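Local structure of aminoacyl-tRNA synthetase-interacting multifunctional protein p43 (Plasmodium vivax, 6IPA) at residues E57-P60 and T64-C67; M117-S122 and E128-P133; K155-S158 and K163-F166. The protein probably binds tRNA through its C-terminal EMAP II-like domain, as expected of a tRNA import protein related to the synthetase-interacting factor AIMP1. One frame throughout, in Å; residues are numbered along the deposited sequence.

Contact 1 of 3, residues E57-P60 and T64-C67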
ATOM      1  N   GLU A  57       4.814  16.169  -0.933  1.00 55.00           N
ATOM      2  CA  GLU A  57       5.906  17.048  -1.322  1.00 56.09           C
ATOM      3  C   GLU A  57       6.525  16.402  -2.559  1.00 57.54           C
ATOM      4  O   GLU A  57       6.328  15.205  -2.758  1.00 59.30           O
ATOM      5  CB  GLU A  57       6.893  17.196  -0.154  1.00 57.71           C
ATOM      6  CG  GLU A  57       8.325  17.497  -0.551  1.00 59.15           C
ATOM      7  CD  GLU A  57       9.089  18.311   0.478  1.00 61.48           C
ATOM      8  OE1 GLU A  57       8.586  18.448   1.627  1.00 58.07           O
ATOM      9  OE2 GLU A  57      10.184  18.837   0.101  1.00 58.47           O
ATOM     10  N   ILE A  58       7.180  17.186  -3.427  1.00 60.35           N
ATOM     11  CA  ILE A  58       7.875  16.652  -4.623  1.00 62.07           C
ATOM     12  C   ILE A  58       9.308  16.407  -4.212  1.00 63.27           C
ATOM     13  O   ILE A  58       9.784  16.985  -3.241  1.00 63.97           O
ATOM     14  CB  ILE A  58       7.748  17.577  -5.875  1.00 66.73           C
ATOM     15  CG1 ILE A  58       6.364  17.416  -6.494  1.00 68.34           C
ATOM     16  CG2 ILE A  58       8.765  17.256  -6.979  1.00 68.71           C
ATOM     17  CD1 ILE A  58       5.916  18.589  -7.342  1.00 73.85           C
ATOM     18  N   HIS A  59       9.975  15.504  -4.921  1.00 66.93           N
ATOM     19  CA  HIS A  59      11.309  15.040  -4.556  1.00 68.16           C
ATOM     20  C   HIS A  59      12.291  15.929  -5.328  1.00 73.50           C
ATOM     21  O   HIS A  59      12.166  16.034  -6.554  1.00 81.00           O
ATOM     22  CB  HIS A  59      11.423  13.542  -4.931  1.00 65.19           C
ATOM     23  CG  HIS A  59      12.593  12.818  -4.323  1.00 63.41           C
ATOM     24  ND1 HIS A  59      13.871  13.331  -4.310  1.00 61.25           N
ATOM     25  CD2 HIS A  59      12.682  11.583  -3.762  1.00 61.86           C
ATOM     26  CE1 HIS A  59      14.688  12.462  -3.742  1.00 62.56           C
ATOM     27  NE2 HIS A  59      13.994  11.391  -3.399  1.00 60.12           N
ATOM     28  N   PRO A  60      13.241  16.601  -4.621  1.00 75.28           N
ATOM     29  CA  PRO A  60      14.167  17.476  -5.334  1.00 76.82           C
ATOM     30  C   PRO A  60      14.890  16.778  -6.468  1.00 78.09           C
ATOM     31  O   PRO A  60      14.830  17.259  -7.597  1.00 80.67           O
ATOM     32  CB  PRO A  60      15.162  17.918  -4.248  1.00 78.89           C
ATOM     33  CG  PRO A  60      14.373  17.861  -2.989  1.00 78.18           C
ATOM     34  CD  PRO A  60      13.405  16.721  -3.157  1.00 75.68           C
ATOM     35  N   THR A  64      10.168  11.833 -10.785  1.00 68.49           N
ATOM     36  CA  THR A  64       8.844  11.144 -10.746  1.00 67.73           C
ATOM     37  C   THR A  64       8.272  10.782  -9.361  1.00 62.64           C
ATOM     38  O   THR A  64       7.162  10.261  -9.266  1.00 63.67           O
ATOM     39  CB  THR A  64       8.842   9.809 -11.570  1.00 70.51           C
ATOM     40  OG1 THR A  64       9.785   8.871 -11.018  1.00 65.63           O
ATOM     41  CG2 THR A  64       9.159  10.061 -13.060  1.00 69.99           C
ATOM     42  N   LEU A  65       9.014  11.036  -8.299  1.00 58.94           N
ATOM     43  CA  LEU A  65       8.566  10.629  -6.982  1.00 57.04           C
ATOM     44  C   LEU A  65       7.968  11.803  -6.220  1.00 58.40           C
ATOM     45  O   LEU A  65       8.565  12.887  -6.154  1.00 56.76           O
ATOM     46  CB  LEU A  65       9.724  10.027  -6.137  1.00 56.91           C
ATOM     47  CG  LEU A  65      10.662   8.929  -6.652  1.00 55.31           C
ATOM     48  CD1 LEU A  65      11.626   8.530  -5.552  1.00 55.96           C
ATOM     49  CD2 LEU A  65       9.917   7.709  -7.157  1.00 55.03           C
ATOM     50  N   TYR A  66       6.789  11.587  -5.632  1.00 59.92           N
ATOM     51  CA  TYR A  66       6.350  12.419  -4.507  1.00 58.85           C
ATOM     52  C   TYR A  66       7.003  11.864  -3.238  1.00 58.30           C
ATOM     53  O   TYR A  66       7.271  10.677  -3.160  1.00 61.63           O
ATOM     54  CB  TYR A  66       4.830  12.385  -4.346  1.00 57.60           C
ATOM     55  CG  TYR A  66       4.035  13.214  -5.341  1.00 58.37           C
ATOM     56  CD1 TYR A  66       4.236  14.598  -5.471  1.00 55.56           C
ATOM     57  CD2 TYR A  66       3.048  12.614  -6.113  1.00 57.31           C
ATOM     58  CE1 TYR A  66       3.481  15.341  -6.364  1.00 57.40           C
ATOM     59  CE2 TYR A  66       2.287  13.337  -7.004  1.00 57.86           C
ATOM     60  CZ  TYR A  66       2.503  14.703  -7.141  1.00 61.00           C
ATOM     61  OH  TYR A  66       1.717  15.382  -8.064  1.00 57.81           O
ATOM     62  N   CYS A  67       7.270  12.739  -2.275  1.00 59.15           N
ATOM     63  CA  CYS A  67       7.689  12.383  -0.912  1.00 57.06           C
ATOM     64  C   CYS A  67       6.504  12.526   0.035  1.00 53.67           C
ATOM     65  O   CYS A  67       6.118  13.666   0.344  1.00 53.05           O
ATOM     66  CB  CYS A  67       8.793  13.327  -0.432  1.00 58.03           C
ATOM     67  SG  CYS A  67      10.459  12.920  -1.011  1.00 63.62           S
TER

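Contact 2 of 3, residues M117-S122 and E128-P133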
ATOM      1  N   MET A 117       5.379   1.270   1.385  1.00 45.28           N
ATOM      2  CA  MET A 117       4.933   1.749   0.060  1.00 43.44           C
ATOM      3  C   MET A 117       3.398   1.753  -0.007  1.00 40.22           C
ATOM      4  O   MET A 117       2.737   1.004   0.676  1.00 38.44           O
ATOM      5  CB  MET A 117       5.556   0.939  -1.098  1.00 45.06           C
ATOM      6  CG  MET A 117       4.710  -0.226  -1.598  1.00 49.60           C
ATOM      7  SD  MET A 117       5.497  -1.472  -2.665  1.00 55.51           S
ATOM      8  CE  MET A 117       5.728  -0.516  -4.171  1.00 56.64           C
ATOM      9  N   VAL A 118       2.847   2.594  -0.874  1.00 38.54           N
ATOM     10  CA  VAL A 118       1.418   2.818  -0.937  1.00 37.56           C
ATOM     11  C   VAL A 118       0.887   1.988  -2.075  1.00 38.18           C
ATOM     12  O   VAL A 118       1.534   1.906  -3.122  1.00 37.04           O
ATOM     13  CB  VAL A 118       1.068   4.312  -1.117  1.00 36.27           C
ATOM     14  CG1 VAL A 118      -0.421   4.472  -1.322  1.00 36.10           C
ATOM     15  CG2 VAL A 118       1.547   5.111   0.082  1.00 35.45           C
ATOM     16  N   LEU A 119      -0.269   1.349  -1.845  1.00 39.24           N
ATOM     17  CA  LEU A 119      -0.711   0.286  -2.738  1.00 41.80           C
ATOM     18  C   LEU A 119      -1.726   0.863  -3.716  1.00 41.74           C
ATOM     19  O   LEU A 119      -2.532   1.695  -3.303  1.00 43.52           O
ATOM     20  CB  LEU A 119      -1.319  -0.901  -1.970  1.00 41.26           C
ATOM     21  CG  LEU A 119      -0.585  -1.846  -0.988  1.00 42.07           C
ATOM     22  CD1 LEU A 119      -1.432  -2.864  -0.242  1.00 42.72           C
ATOM     23  CD2 LEU A 119       0.517  -2.575  -1.684  1.00 42.60           C
ATOM     24  N   CYS A 120      -1.685   0.406  -4.977  1.00 42.45           N
ATOM     25  CA  CYS A 120      -2.540   0.935  -6.062  1.00 44.30           C
ATOM     26  C   CYS A 120      -3.022  -0.107  -7.043  1.00 45.58           C
ATOM     27  O   CYS A 120      -2.398  -1.142  -7.246  1.00 47.05           O
ATOM     28  CB  CYS A 120      -1.792   1.933  -6.946  1.00 44.95           C
ATOM     29  SG  CYS A 120      -0.963   3.298  -6.142  1.00 45.26           S
ATOM     30  N   GLY A 121      -4.111   0.245  -7.697  1.00 47.32           N
ATOM     31  CA  GLY A 121      -4.628  -0.496  -8.817  1.00 49.57           C
ATOM     32  C   GLY A 121      -4.139   0.140 -10.099  1.00 51.91           C
ATOM     33  O   GLY A 121      -3.978   1.381 -10.183  1.00 46.57           O
ATOM     34  N   SER A 122      -3.866  -0.725 -11.076  1.00 52.28           N
ATOM     35  CA  SER A 122      -3.378  -0.298 -12.364  1.00 53.92           C
ATOM     36  C   SER A 122      -4.133  -1.006 -13.470  1.00 56.35           C
ATOM     37  O   SER A 122      -4.281  -2.241 -13.447  1.00 55.83           O
ATOM     38  CB  SER A 122      -1.899  -0.611 -12.481  1.00 53.92           C
ATOM     39  OG  SER A 122      -1.139   0.515 -12.096  1.00 56.59           O
ATOM     40  N   GLU A 128      -4.859   4.053  -9.833  1.00 48.75           N
ATOM     41  CA  GLU A 128      -5.586   4.668  -8.722  1.00 46.34           C
ATOM     42  C   GLU A 128      -5.168   4.038  -7.401  1.00 46.22           C
ATOM     43  O   GLU A 128      -4.682   2.901  -7.370  1.00 49.76           O
ATOM     44  CB  GLU A 128      -7.103   4.515  -8.871  1.00 46.17           C
ATOM     45  CG  GLU A 128      -7.712   5.021 -10.175  1.00 48.02           C
ATOM     46  CD  GLU A 128      -7.630   6.557 -10.355  1.00 49.52           C
ATOM     47  OE1 GLU A 128      -7.679   7.316  -9.346  1.00 48.78           O
ATOM     48  OE2 GLU A 128      -7.534   7.000 -11.527  1.00 49.40           O
ATOM     49  N   LEU A 129      -5.345   4.775  -6.313  1.00 43.10           N
ATOM     50  CA  LEU A 129      -5.059   4.250  -4.997  1.00 42.45           C
ATOM     51  C   LEU A 129      -6.106   3.216  -4.606  1.00 41.32           C
ATOM     52  O   LEU A 129      -7.264   3.318  -5.004  1.00 41.56           O
ATOM     53  CB  LEU A 129      -5.174   5.358  -3.955  1.00 42.33           C
ATOM     54  CG  LEU A 129      -4.283   6.542  -3.967  1.00 40.80           C
ATOM     55  CD1 LEU A 129      -4.822   7.465  -2.908  1.00 42.65           C
ATOM     56  CD2 LEU A 129      -2.898   6.155  -3.600  1.00 40.22           C
ATOM     57  N   LEU A 130      -5.709   2.261  -3.771  1.00 41.49           N
ATOM     58  CA  LEU A 130      -6.686   1.355  -3.095  1.00 40.80           C
ATOM     59  C   LEU A 130      -7.202   2.165  -1.949  1.00 39.01           C
ATOM     60  O   LEU A 130      -6.459   2.956  -1.389  1.00 42.49           O
ATOM     61  CB  LEU A 130      -6.034   0.057  -2.606  1.00 40.22           C
ATOM     62  CG  LEU A 130      -5.297  -0.759  -3.679  1.00 40.81           C
ATOM     63  CD1 LEU A 130      -4.669  -1.999  -3.071  1.00 39.95           C
ATOM     64  CD2 LEU A 130      -6.209  -1.117  -4.876  1.00 41.59           C
ATOM     65  N   ALA A 131      -8.481   2.050  -1.664  1.00 37.78           N
ATOM     66  CA  ALA A 131      -9.110   2.888  -0.659  1.00 38.65           C
ATOM     67  C   ALA A 131      -9.883   2.043   0.377  1.00 39.07           C
ATOM     68  O   ALA A 131     -10.656   1.129  -0.008  1.00 38.22           O
ATOM     69  CB  ALA A 131     -10.055   3.895  -1.330  1.00 38.88           C
ATOM     70  N   PRO A 132      -9.680   2.346   1.677  1.00 39.75           N
ATOM     71  CA  PRO A 132     -10.506   1.777   2.745  1.00 41.64           C
ATOM     72  C   PRO A 132     -11.735   2.558   2.853  1.00 42.82           C
ATOM     73  O   PRO A 132     -11.655   3.729   2.721  1.00 48.26           O
ATOM     74  CB  PRO A 132      -9.695   2.040   4.023  1.00 41.31           C
ATOM     75  CG  PRO A 132      -8.804   3.180   3.673  1.00 40.96           C
ATOM     76  CD  PRO A 132      -8.468   2.979   2.219  1.00 39.88           C
ATOM     77  N   PRO A 133     -12.883   1.926   3.107  1.00 45.89           N
ATOM     78  CA  PRO A 133     -14.031   2.769   3.398  1.00 46.95           C
ATOM     79  C   PRO A 133     -13.731   3.677   4.569  1.00 47.37           C
ATOM     80  O   PRO A 133     -12.794   3.452   5.311  1.00 50.31           O
ATOM     81  CB  PRO A 133     -15.123   1.772   3.756  1.00 48.02           C
ATOM     82  CG  PRO A 133     -14.707   0.517   3.070  1.00 49.24           C
ATOM     83  CD  PRO A 133     -13.215   0.494   3.149  1.00 46.51           C
TER

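Contact 3 of 3, residues K155-S158 and K163-F166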
ATOM      1  N   LYS A 155       8.218  -9.633  10.704  1.00 39.18           N
ATOM      2  CA  LYS A 155       8.886  -8.461  11.270  1.00 39.92           C
ATOM      3  C   LYS A 155       9.469  -7.623  10.144  1.00 41.39           C
ATOM      4  O   LYS A 155       9.233  -6.417  10.084  1.00 43.64           O
ATOM      5  CB  LYS A 155       9.990  -8.871  12.280  1.00 40.59           C
ATOM      6  CG  LYS A 155      10.383  -7.805  13.310  1.00 40.66           C
ATOM      7  CD  LYS A 155       9.172  -7.385  14.125  1.00 41.12           C
ATOM      8  CE  LYS A 155       9.300  -6.002  14.746  1.00 41.87           C
ATOM      9  NZ  LYS A 155       8.111  -5.720  15.646  1.00 42.58           N
ATOM     10  N   THR A 156      10.204  -8.256   9.232  1.00 41.43           N
ATOM     11  CA  THR A 156      10.780  -7.540   8.146  1.00 42.52           C
ATOM     12  C   THR A 156      10.993  -8.378   6.913  1.00 42.07           C
ATOM     13  O   THR A 156      11.482  -9.509   7.004  1.00 41.68           O
ATOM     14  CB  THR A 156      12.125  -6.977   8.578  1.00 48.06           C
ATOM     15  OG1 THR A 156      11.981  -6.289   9.836  1.00 51.59           O
ATOM     16  CG2 THR A 156      12.590  -6.012   7.589  1.00 49.46           C
ATOM     17  N   LEU A 157      10.681  -7.786   5.748  1.00 41.00           N
ATOM     18  CA  LEU A 157      10.814  -8.446   4.482  1.00 39.08           C
ATOM     19  C   LEU A 157      12.181  -8.211   3.941  1.00 41.65           C
ATOM     20  O   LEU A 157      12.823  -7.247   4.268  1.00 42.92           O
ATOM     21  CB  LEU A 157       9.790  -7.936   3.503  1.00 39.12           C
ATOM     22  CG  LEU A 157       8.329  -8.094   3.913  1.00 38.42           C
ATOM     23  CD1 LEU A 157       7.449  -7.338   2.924  1.00 38.30           C
ATOM     24  CD2 LEU A 157       7.885  -9.552   3.979  1.00 37.99           C
ATOM     25  N   SER A 158      12.632  -9.135   3.108  1.00 46.85           N
ATOM     26  CA  SER A 158      13.976  -9.127   2.498  1.00 51.03           C
ATOM     27  C   SER A 158      14.267  -7.886   1.634  1.00 50.92           C
ATOM     28  O   SER A 158      13.349  -7.202   1.211  1.00 49.73           O
ATOM     29  CB  SER A 158      14.103 -10.429   1.646  1.00 53.83           C
ATOM     30  OG  SER A 158      15.265 -10.499   0.822  1.00 56.59           O
ATOM     31  N   LYS A 163      13.548 -12.901  -2.798  1.00 65.23           N
ATOM     32  CA  LYS A 163      13.306 -13.551  -1.509  1.00 63.02           C
ATOM     33  C   LYS A 163      12.276 -12.808  -0.667  1.00 62.53           C
ATOM     34  O   LYS A 163      12.206 -13.011   0.542  1.00 61.96           O
ATOM     35  CB  LYS A 163      14.607 -13.666  -0.747  1.00 63.76           C
ATOM     36  CG  LYS A 163      15.636 -14.428  -1.551  1.00 68.73           C
ATOM     37  CD  LYS A 163      16.706 -15.081  -0.684  1.00 72.22           C
ATOM     38  CE  LYS A 163      17.678 -15.866  -1.568  1.00 72.51           C
ATOM     39  NZ  LYS A 163      18.944 -16.156  -0.847  1.00 74.06           N
ATOM     40  N   ASN A 164      11.472 -11.961  -1.320  1.00 59.05           N
ATOM     41  CA  ASN A 164      10.472 -11.136  -0.668  1.00 53.95           C
ATOM     42  C   ASN A 164       9.109 -11.654  -1.089  1.00 53.21           C
ATOM     43  O   ASN A 164       8.738 -11.548  -2.265  1.00 54.29           O
ATOM     44  CB  ASN A 164      10.653  -9.670  -1.099  1.00 52.69           C
ATOM     45  CG  ASN A 164       9.639  -8.722  -0.454  1.00 50.50           C
ATOM     46  OD1 ASN A 164       8.518  -9.104  -0.103  1.00 45.06           O
ATOM     47  ND2 ASN A 164      10.050  -7.474  -0.281  1.00 48.51           N
ATOM     48  N   PRO A 165       8.354 -12.228  -0.140  1.00 51.06           N
ATOM     49  CA  PRO A 165       7.029 -12.712  -0.424  1.00 50.66           C
ATOM     50  C   PRO A 165       6.224 -11.814  -1.339  1.00 50.86           C
ATOM     51  O   PRO A 165       5.598 -12.312  -2.284  1.00 55.84           O
ATOM     52  CB  PRO A 165       6.401 -12.754   0.947  1.00 51.35           C
ATOM     53  CG  PRO A 165       7.525 -13.205   1.808  1.00 53.62           C
ATOM     54  CD  PRO A 165       8.738 -12.525   1.246  1.00 52.37           C
ATOM     55  N   PHE A 166       6.250 -10.510  -1.088  1.00 47.83           N
ATOM     56  CA  PHE A 166       5.417  -9.599  -1.861  1.00 45.80           C
ATOM     57  C   PHE A 166       5.414  -9.837  -3.390  1.00 45.04           C
ATOM     58  O   PHE A 166       4.337  -9.915  -3.997  1.00 43.27           O
ATOM     59  CB  PHE A 166       5.745  -8.137  -1.588  1.00 43.66           C
ATOM     60  CG  PHE A 166       4.895  -7.210  -2.414  1.00 43.07           C
ATOM     61  CD1 PHE A 166       3.644  -6.848  -1.985  1.00 41.51           C
ATOM     62  CD2 PHE A 166       5.313  -6.805  -3.674  1.00 41.97           C
ATOM     63  CE1 PHE A 166       2.836  -6.046  -2.765  1.00 42.33           C
ATOM     64  CE2 PHE A 166       4.520  -6.006  -4.452  1.00 40.76           C
ATOM     65  CZ  PHE A 166       3.269  -5.644  -4.009  1.00 41.76           C
TER

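Contact 1 of 3, residues E57-P60 and T64-C67
Where the loop closes a beta hairpin, strand 48-58 passes into strand 66-71, with E57 against C67 and I58 against Y66. E57 and C67 form an antiparallel hydrogen-bonded pair: C67 N gives to E57 O at 2.7 Å, and E57 N gives to C67 O at 3.1 Å, bent to 137° at the hydrogen. The next pair, I58 and Y66, is non-hydrogen-bonded. There I58 CG1 rests 3.6 Å from Y66 CE1, at an oblique approach to the ring, while E57 O lies in the ring plane at its edge. The phenol oxygen is held by K88 O. Toward the loop the ladder continues only as a weak bond of 3.2 Å from H59 N to L65 O.

On the side of C67, away from I58 and Y66, lies the H59 imidazole. With CG anti to the backbone N (chi1 -165°), the ring comes alongside L65, H59 CD2 lying 3.7 Å from L65 CD1. C67 SG also sits near this ring, 4.3 Å from the H59 centroid and well off the normal. H59 NE2 bonds L109 O, and ND1 makes a weak bond with D61 N; together these limit how the ring can turn. R112 touches E57, H59 and C67. Joined by the loop 59-65, the two strands are neighbours in the four-stranded antiparallel sheet 78-82, 66-71, 48-58, 97-101, consistent with the OB-fold expected of the putative tRNA-binding domain.

Contact 2 of 3, residues M117-S122 and E128-P133
L119 and L130 meet in the buried part of this contact, where the chain enters and leaves a tight hairpin. L119 CB lies 3.7 Å from L130 CD1, and L130 N gives to L119 O in a straight but long bond, 3.3 Å. The other methyl of L130, CD2, comes 3.8 Å from G121 N and lies against the backbone there. L130 CG is set beside its own backbone N (chi1 -56°), and from there the two methyls divide between L119 and the 120-121 peptide. W187 of strand 185-189 touches both leucines.

G121 and E128 pair through two bonds: G121 N to E128 O at 2.7 Å, and E128 N to G121 O at 2.8 Å. C120 pairs with L129 without hydrogen bonds; C120 CB presses on the neighbouring carbonyl, E128 O, at 3.1 Å.

The more open side belongs to L129 and E128, both partly exposed. Here V118 and C120 touch L129 through just one methyl: V118 CG1 reaches L129 CD2 at 3.8 Å, and C120 SG is 4.3 Å from L129 CD2. V98 of strand 97-101 touches both V118 and L129. E128 turns its carboxylate away from strand 120-123 and forms a salt bridge through OE1 with K88. This antiparallel beta hairpin lies in the large curled sheet, where strand 120-123 pairs with 201-203 as well as with 126-129.

Contact 3 of 3, residues K155-S158 and K163-F166
The two backbones approach most closely at S158 and N164, whose CA atoms are 5.1 Å apart, and no hydrogen bond links them. Residues 155-158 have no regular structure, whereas 163-166 run from a loop into the start of helix 165-169, with N164 at the N-cap. Because the backbones make no ladder, the side chains and a few carbonyls do the work.

L157 points at the asparagine and crosses it obliquely. L157 CB lies 3.8 Å from N164 ND2, and L157 CD1 is 3.7 Å from N164 OD1, so the leucine packs along the amide by van der Waals contact. The second methyl, L157 CD2, reaches the proline ring at P165 CD, 4.1 Å away. L157 is buried, and N103 touches it as well as bonding its backbone.

The amide of N164 has its own task. A chi1 of -180° stretches the side chain away from N164 N, to where OD1 points back to the helix's first turn and accepts from F166 N at 2.8 Å. That bond bends to 141° at the hydrogen, and the donor is tilted 29° from the amide carbonyl plane. The capping bond satisfies a helical N-H and fixes how the amide is turned. N164 ND2 ends 3.6 Å from S158 O, a contact and not a hydrogen bond.

S158 closes the outer side. S158 CB packs on K163 O at 3.4 Å, and OG, which bonds D160 O within the intervening loop, lies alongside K163 CB. The lysine chain then runs outward, extended beyond CG, with its amine leading away from S158. P165, the first residue after the cap, and N164 itself complete a helix N-terminus capped by an asparagine, with a leucine from the preceding loop tucked against the cap.

Contact 2 is buried and innermost, its centre about 6 Å from that of the chain. Contact 1, about 17 Å out, is partly buried, with E57 and I58 exposed; contact 3 is mostly buried although its centre lies about 15 Å out. Contacts 1 and 2 both join strands of antiparallel hairpins, yet these belong to different sheets. K88 links them indirectly, accepting from Y66 through its carbonyl and meeting E128 through its amine. In contact 2 aliphatic side chains dominate; contact 1 mixes an imidazole, a sulfur and a phenol. Contact 3 involves no strand and is held by van der Waals packing of L157 and S158 on a segment that caps its own helix.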